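Local coordinates for Pex protein (Anabaena sp. PCC 7120, PDB 2DQL) that is associated with the cyanobacterial circadian clock and, as a PadR-like winged-helix protein, probably binds DNA as a transcriptional regulator, at residues A[14-19]-A[50-55]; A[26-31]-A[89-94]. All blocks are in the same frame, centred on the assembly; numbering follows the deposited sequence.

Two contacts at different ends of one small helical domain illustrate two ways in which short strands join the helices of a winged-helix fold: by pairing with each other and by packing against a helix. Contact 1 (14-19 with 50-55) is a two-stranded parallel ladder that leads into helix 20-31 on one side and helix 56-68 on the other. Contact 2 (26-31 with 89-94) sets the far end of helix 20-31 against the returning strand of the beta hairpin. Their centres lie about 20 Å apart, on opposite sides of the chain's centre, yet their segments alternate in sequence and meet at Tyr26: Leu18 CD1 comes within 4.1 Å of Tyr26 CB, and Leu54 CD2 within 4.2 Å of Tyr26 CE2.

Contact 1 of 2, residues A[14-19]-A[50-55]; sequences PPTYLC and PTYRLS
Arg53 and Tyr17 meet by a CH-pi contact on one side of a very short pairing of strands: Arg53 CB sits 3.5 Å from the centroid of the Tyr17 ring, almost on the ring normal. Beyond CB the arginine chain bends at chi2 (-73°), which swings the guanidinium past Pro15, so that Pro15 CG lies over the centre of one guanidinium face while Arg53 CG touches Pro15 CG. The plane of the guanidinium is fixed by Arg53 NH1, which donates to Pro50 O and to Tyr52 O; both oxygens lie close to that plane, and each bond is 2.8 Å long. Arg53 NE adds a weak, long ion pair with Glu46.

Beneath these side chains runs a parallel two-stranded sheet, pairing the segment before helix 20-31 with the one before helix 56-68 of the PadR-like winged-helix domain. Three backbone bonds stitch it: Thr16 N to Thr51 O, Arg53 N to Thr16 O at 2.9 Å, and Leu18 N to Arg53 O, the last nearly straight on at the acceptor, with a C=O...N angle of 169°.

On the other face Thr16 and Tyr52 lie together, Thr16 CB beside the CD1-CE1 side of the ring. The Leu18 side chain crosses that of Tyr52 at about a right angle, its CD2 3.6 Å from Tyr52 CD1, and also packs on Leu45 and Trp106. Water bridges the ladder at each end: one molecule joins Thr16 OG1 to Thr51 O, another gives a hydrogen to Leu18 O and accepts from Ser55 N, while Ser55 OG caps Val58 N.

Contact 2 of 2, residues A[26-31]-A[89-94]; sequences YILYVL and YQVSPE
Leu31 and Val91 press together tightly, Leu31 CB standing only 3.4 Å from Val91 CG2, less than ordinary van der Waals separation. In this winged-helix domain of the PadR-like family, the contact joins the C-terminal end of helix 20-31 to strand 86-91, the second strand of the wing hairpin. The axes of segments 26-31 and 89-91 run nearly perpendicular, at 88°, and come within 8.2 Å of each other.

The two methyls of Leu31 meet different parts of Tyr89, two residues before Val91 in the strand. Leu31 CD1 meets Tyr89 CB at 4.1 Å, whereas CD2 lies against the backbone oxygen, Tyr89 O. The leucine CG lies anti to the carbonyl carbon (chi1 -66°), and with chi2 extended (-173°) both methyls come up against Tyr89. Val91, for its part, has CG2 anti to its own carbonyl carbon, and this is the branch that packs on Leu31; one turn back along the helix, Leu28 CD2 reaches Val91 CG2 more loosely, at 4.3 Å.

A second shell holds these groups in place. Ile72 of the partner hairpin strand touches both Leu31 and Tyr89, and Ala99 and Leu102 of helix 96-112 pack on Leu28. Backbone bonds of Gln90 with Thr73 and of Tyr89 with Ser36 fix the strand itself, and Gln90 NE2 donates to Glu35 OE1. At the helix end a single water links the two backbones, donating to Leu31 O at 2.6 Å and accepting from Val91 N at 3.0 Å.

Contact 1 of 2, residues A[14-19]-A[50-55]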
loop_
_atom_site.group_PDB
_atom_site.type_symbol
_atom_site.label_atom_id
_atom_site.label_comp_id
_atom_site.label_asym_id
_atom_site.label_seq_id
_atom_site.Cartn_x
_atom_site.Cartn_y
_atom_site.Cartn_z
ATOM N N PRO A 14 7.105 -2.210 -8.009
ATOM C CA PRO A 14 7.920 -2.057 -6.803
ATOM C C PRO A 14 7.489 -3.087 -5.768
ATOM O O PRO A 14 6.357 -3.574 -5.799
ATOM C CB PRO A 14 7.615 -0.629 -6.364
ATOM C CG PRO A 14 6.181 -0.469 -6.767
ATOM C CD PRO A 14 6.161 -1.085 -8.153
ATOM N N PRO A 15 8.385 -3.433 -4.831
ATOM C CA PRO A 15 8.018 -4.420 -3.813
ATOM C C PRO A 15 6.862 -3.931 -2.949
ATOM O O PRO A 15 6.638 -2.728 -2.823
ATOM C CB PRO A 15 9.313 -4.592 -3.022
ATOM C CG PRO A 15 9.943 -3.237 -3.112
ATOM C CD PRO A 15 9.719 -2.869 -4.569
ATOM N N THR A 16 6.131 -4.871 -2.360
ATOM C CA THR A 16 4.998 -4.541 -1.506
ATOM C C THR A 16 5.465 -4.384 -0.064
ATOM O O THR A 16 6.106 -5.283 0.479
ATOM C CB THR A 16 3.925 -5.655 -1.525
ATOM O OG1 THR A 16 3.479 -5.877 -2.868
ATOM C CG2 THR A 16 2.736 -5.264 -0.659
ATOM N N TYR A 17 5.158 -3.242 0.546
ATOM C CA TYR A 17 5.523 -3.012 1.942
ATOM C C TYR A 17 4.391 -3.556 2.797
ATOM O O TYR A 17 3.231 -3.205 2.596
ATOM C CB TYR A 17 5.717 -1.521 2.233
ATOM C CG TYR A 17 7.109 -1.029 1.936
ATOM C CD1 TYR A 17 7.551 -0.873 0.621
ATOM C CD2 TYR A 17 8.007 -0.767 2.970
ATOM C CE1 TYR A 17 8.855 -0.467 0.345
ATOM C CE2 TYR A 17 9.311 -0.363 2.705
ATOM C CZ TYR A 17 9.728 -0.217 1.392
ATOM O OH TYR A 17 11.025 0.159 1.130
ATOM N N LEU A 18 4.724 -4.419 3.748
ATOM C CA LEU A 18 3.711 -5.013 4.605
ATOM C C LEU A 18 2.991 -3.985 5.465
ATOM O O LEU A 18 3.592 -3.007 5.913
ATOM C CB LEU A 18 4.346 -6.061 5.531
ATOM C CG LEU A 18 5.191 -7.176 4.908
ATOM C CD1 LEU A 18 5.594 -8.162 6.004
ATOM C CD2 LEU A 18 4.400 -7.895 3.815
ATOM N N CYS A 19 1.700 -4.202 5.688
ATOM C CA CYS A 19 0.935 -3.321 6.558
ATOM C C CYS A 19 1.066 -3.990 7.923
ATOM O O CYS A 19 1.563 -5.117 8.009
ATOM C CB CYS A 19 -0.533 -3.245 6.133
ATOM S SG CYS A 19 -1.422 -4.813 6.148
ATOM N N PRO A 50 11.897 -11.405 -2.092
ATOM C CA PRO A 50 12.399 -10.222 -2.801
ATOM C C PRO A 50 11.352 -9.193 -3.230
ATOM O O PRO A 50 11.686 -8.030 -3.461
ATOM C CB PRO A 50 13.129 -10.827 -3.998
ATOM C CG PRO A 50 13.648 -12.107 -3.450
ATOM C CD PRO A 50 12.457 -12.634 -2.684
ATOM N N THR A 51 10.093 -9.607 -3.341
ATOM C CA THR A 51 9.039 -8.683 -3.759
ATOM C C THR A 51 8.299 -8.047 -2.584
ATOM O O THR A 51 7.256 -7.414 -2.763
ATOM C CB THR A 51 8.003 -9.379 -4.675
ATOM O OG1 THR A 51 7.352 -10.434 -3.955
ATOM C CG2 THR A 51 8.687 -9.952 -5.911
ATOM N N TYR A 52 8.843 -8.215 -1.383
ATOM C CA TYR A 52 8.240 -7.648 -0.183
ATOM C C TYR A 52 9.258 -6.880 0.647
ATOM O O TYR A 52 10.459 -7.136 0.573
ATOM C CB TYR A 52 7.618 -8.755 0.672
ATOM C CG TYR A 52 6.376 -9.348 0.061
ATOM C CD1 TYR A 52 5.114 -8.841 0.370
ATOM C CD2 TYR A 52 6.464 -10.387 -0.861
ATOM C CE1 TYR A 52 3.970 -9.354 -0.228
ATOM C CE2 TYR A 52 5.328 -10.905 -1.467
ATOM C CZ TYR A 52 4.088 -10.386 -1.147
ATOM O OH TYR A 52 2.965 -10.905 -1.746
ATOM N N ARG A 53 8.762 -5.934 1.434
ATOM C CA ARG A 53 9.609 -5.126 2.296
ATOM C C ARG A 53 8.888 -4.846 3.604
ATOM O O ARG A 53 7.661 -4.892 3.679
ATOM C CB ARG A 53 9.952 -3.792 1.623
ATOM C CG ARG A 53 10.796 -3.910 0.366
ATOM C CD ARG A 53 12.237 -4.272 0.680
ATOM N NE ARG A 53 13.068 -4.270 -0.523
ATOM C CZ ARG A 53 13.017 -5.193 -1.480
ATOM N NH1 ARG A 53 12.175 -6.215 -1.388
ATOM N NH2 ARG A 53 13.806 -5.088 -2.540
ATOM N N LEU A 54 9.663 -4.555 4.641
ATOM C CA LEU A 54 9.096 -4.225 5.939
ATOM C C LEU A 54 9.777 -2.946 6.394
ATOM O O LEU A 54 10.998 -2.915 6.557
ATOM C CB LEU A 54 9.353 -5.342 6.958
ATOM C CG LEU A 54 8.893 -5.032 8.390
ATOM C CD1 LEU A 54 7.405 -4.700 8.423
ATOM C CD2 LEU A 54 9.191 -6.234 9.283
ATOM N N SER A 55 8.990 -1.892 6.579
ATOM C CA SER A 55 9.531 -0.611 7.007
ATOM C C SER A 55 9.819 -0.640 8.495
ATOM O O SER A 55 9.254 -1.437 9.245
ATOM C CB SER A 55 8.543 0.524 6.719
ATOM O OG SER A 55 7.475 0.523 7.650
HETATM O O HOH W 1 5.131 -7.566 -4.407
HETATM O O HOH W 2 6.138 -1.920 5.813
#

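Contact 2 of 2, residues A[26-31]-A[89-94]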
loop_
_atom_site.group_PDB
_atom_site.type_symbol
_atom_site.label_atom_id
_atom_site.label_comp_id
_atom_site.label_asym_id
_atom_site.label_seq_id
_atom_site.Cartn_x
_atom_site.Cartn_y
_atom_site.Cartn_z
ATOM N N TYR A 26 3.816 -12.158 10.034
ATOM C CA TYR A 26 5.142 -12.496 9.522
ATOM C C TYR A 26 6.140 -12.581 10.680
ATOM O O TYR A 26 6.926 -13.527 10.774
ATOM C CB TYR A 26 5.619 -11.441 8.517
ATOM C CG TYR A 26 7.120 -11.447 8.315
ATOM C CD1 TYR A 26 7.766 -12.539 7.741
ATOM C CD2 TYR A 26 7.902 -10.385 8.775
ATOM C CE1 TYR A 26 9.157 -12.581 7.638
ATOM C CE2 TYR A 26 9.285 -10.416 8.682
ATOM C CZ TYR A 26 9.907 -11.516 8.116
ATOM O OH TYR A 26 11.277 -11.556 8.055
ATOM N N ILE A 27 6.107 -11.591 11.564
ATOM C CA ILE A 27 7.026 -11.591 12.690
ATOM C C ILE A 27 6.846 -12.837 13.558
ATOM O O ILE A 27 7.828 -13.464 13.947
ATOM C CB ILE A 27 6.868 -10.299 13.524
ATOM C CG1 ILE A 27 7.385 -9.120 12.694
ATOM C CG2 ILE A 27 7.654 -10.406 14.850
ATOM C CD1 ILE A 27 7.012 -7.756 13.231
ATOM N N LEU A 28 5.602 -13.207 13.851
ATOM C CA LEU A 28 5.366 -14.402 14.665
ATOM C C LEU A 28 5.846 -15.650 13.934
ATOM O O LEU A 28 6.364 -16.579 14.555
ATOM C CB LEU A 28 3.888 -14.529 15.023
ATOM C CG LEU A 28 3.418 -13.508 16.059
ATOM C CD1 LEU A 28 1.911 -13.602 16.226
ATOM C CD2 LEU A 28 4.125 -13.768 17.383
ATOM N N TYR A 29 5.664 -15.676 12.614
ATOM C CA TYR A 29 6.127 -16.796 11.801
ATOM C C TYR A 29 7.636 -16.991 12.008
ATOM O O TYR A 29 8.115 -18.117 12.198
ATOM C CB TYR A 29 5.841 -16.508 10.324
ATOM C CG TYR A 29 6.619 -17.376 9.359
ATOM C CD1 TYR A 29 6.285 -18.714 9.168
ATOM C CD2 TYR A 29 7.698 -16.857 8.647
ATOM C CE1 TYR A 29 7.010 -19.518 8.287
ATOM C CE2 TYR A 29 8.429 -17.649 7.765
ATOM C CZ TYR A 29 8.078 -18.977 7.592
ATOM O OH TYR A 29 8.803 -19.762 6.723
ATOM N N VAL A 30 8.385 -15.892 11.975
ATOM C CA VAL A 30 9.831 -15.965 12.162
ATOM C C VAL A 30 10.201 -16.328 13.596
ATOM O O VAL A 30 11.046 -17.194 13.814
ATOM C CB VAL A 30 10.529 -14.626 11.821
ATOM C CG1 VAL A 30 12.021 -14.707 12.169
ATOM C CG2 VAL A 30 10.361 -14.305 10.340
ATOM N N LEU A 31 9.576 -15.664 14.567
ATOM C CA LEU A 31 9.886 -15.921 15.974
ATOM C C LEU A 31 9.601 -17.357 16.408
ATOM O O LEU A 31 10.240 -17.871 17.334
ATOM C CB LEU A 31 9.138 -14.925 16.873
ATOM C CG LEU A 31 9.576 -13.461 16.710
ATOM C CD1 LEU A 31 8.891 -12.593 17.770
ATOM C CD2 LEU A 31 11.095 -13.342 16.852
ATOM N N TYR A 89 13.895 -10.789 20.607
ATOM C CA TYR A 89 12.491 -11.078 20.869
ATOM C C TYR A 89 12.227 -12.573 20.752
ATOM O O TYR A 89 12.834 -13.247 19.927
ATOM C CB TYR A 89 11.605 -10.343 19.859
ATOM C CG TYR A 89 11.733 -8.842 19.932
ATOM C CD1 TYR A 89 11.054 -8.114 20.905
ATOM C CD2 TYR A 89 12.574 -8.153 19.055
ATOM C CE1 TYR A 89 11.212 -6.727 21.008
ATOM C CE2 TYR A 89 12.741 -6.766 19.152
ATOM C CZ TYR A 89 12.057 -6.064 20.132
ATOM O OH TYR A 89 12.238 -4.699 20.248
ATOM N N GLN A 90 11.311 -13.074 21.578
ATOM C CA GLN A 90 10.924 -14.488 21.561
ATOM C C GLN A 90 9.419 -14.553 21.727
ATOM O O GLN A 90 8.832 -13.701 22.379
ATOM C CB GLN A 90 11.538 -15.259 22.733
ATOM C CG GLN A 90 13.038 -15.330 22.764
ATOM C CD GLN A 90 13.533 -16.344 23.787
ATOM O OE1 GLN A 90 12.851 -16.643 24.773
ATOM N NE2 GLN A 90 14.729 -16.865 23.562
ATOM N N VAL A 91 8.781 -15.562 21.151
ATOM C CA VAL A 91 7.342 -15.677 21.327
ATOM C C VAL A 91 7.106 -16.064 22.785
ATOM O O VAL A 91 7.881 -16.833 23.354
ATOM C CB VAL A 91 6.742 -16.785 20.443
ATOM C CG1 VAL A 91 5.245 -16.871 20.673
ATOM C CG2 VAL A 91 7.036 -16.510 18.991
ATOM N N SER A 92 6.059 -15.524 23.396
ATOM C CA SER A 92 5.754 -15.872 24.778
ATOM C C SER A 92 5.295 -17.330 24.785
ATOM O O SER A 92 4.548 -17.760 23.910
ATOM C CB SER A 92 4.659 -14.954 25.333
ATOM O OG SER A 92 5.125 -13.615 25.418
ATOM N N PRO A 93 5.752 -18.115 25.771
ATOM C CA PRO A 93 5.395 -19.531 25.883
ATOM C C PRO A 93 3.915 -19.865 25.689
ATOM O O PRO A 93 3.573 -20.757 24.911
ATOM C CB PRO A 93 5.899 -19.897 27.276
ATOM C CG PRO A 93 7.117 -19.043 27.412
ATOM C CD PRO A 93 6.640 -17.709 26.877
ATOM N N GLU A 94 3.036 -19.157 26.387
ATOM C CA GLU A 94 1.611 -19.437 26.272
ATOM C C GLU A 94 0.954 -18.958 24.980
ATOM O O GLU A 94 -0.212 -19.272 24.724
ATOM C CB GLU A 94 0.863 -18.868 27.478
ATOM C CG GLU A 94 1.041 -19.714 28.720
ATOM C CD GLU A 94 0.629 -21.157 28.484
ATOM O OE1 GLU A 94 -0.574 -21.399 28.254
ATOM O OE2 GLU A 94 1.508 -22.045 28.517
HETATM O O HOH W 3 10.892 -17.064 19.738
#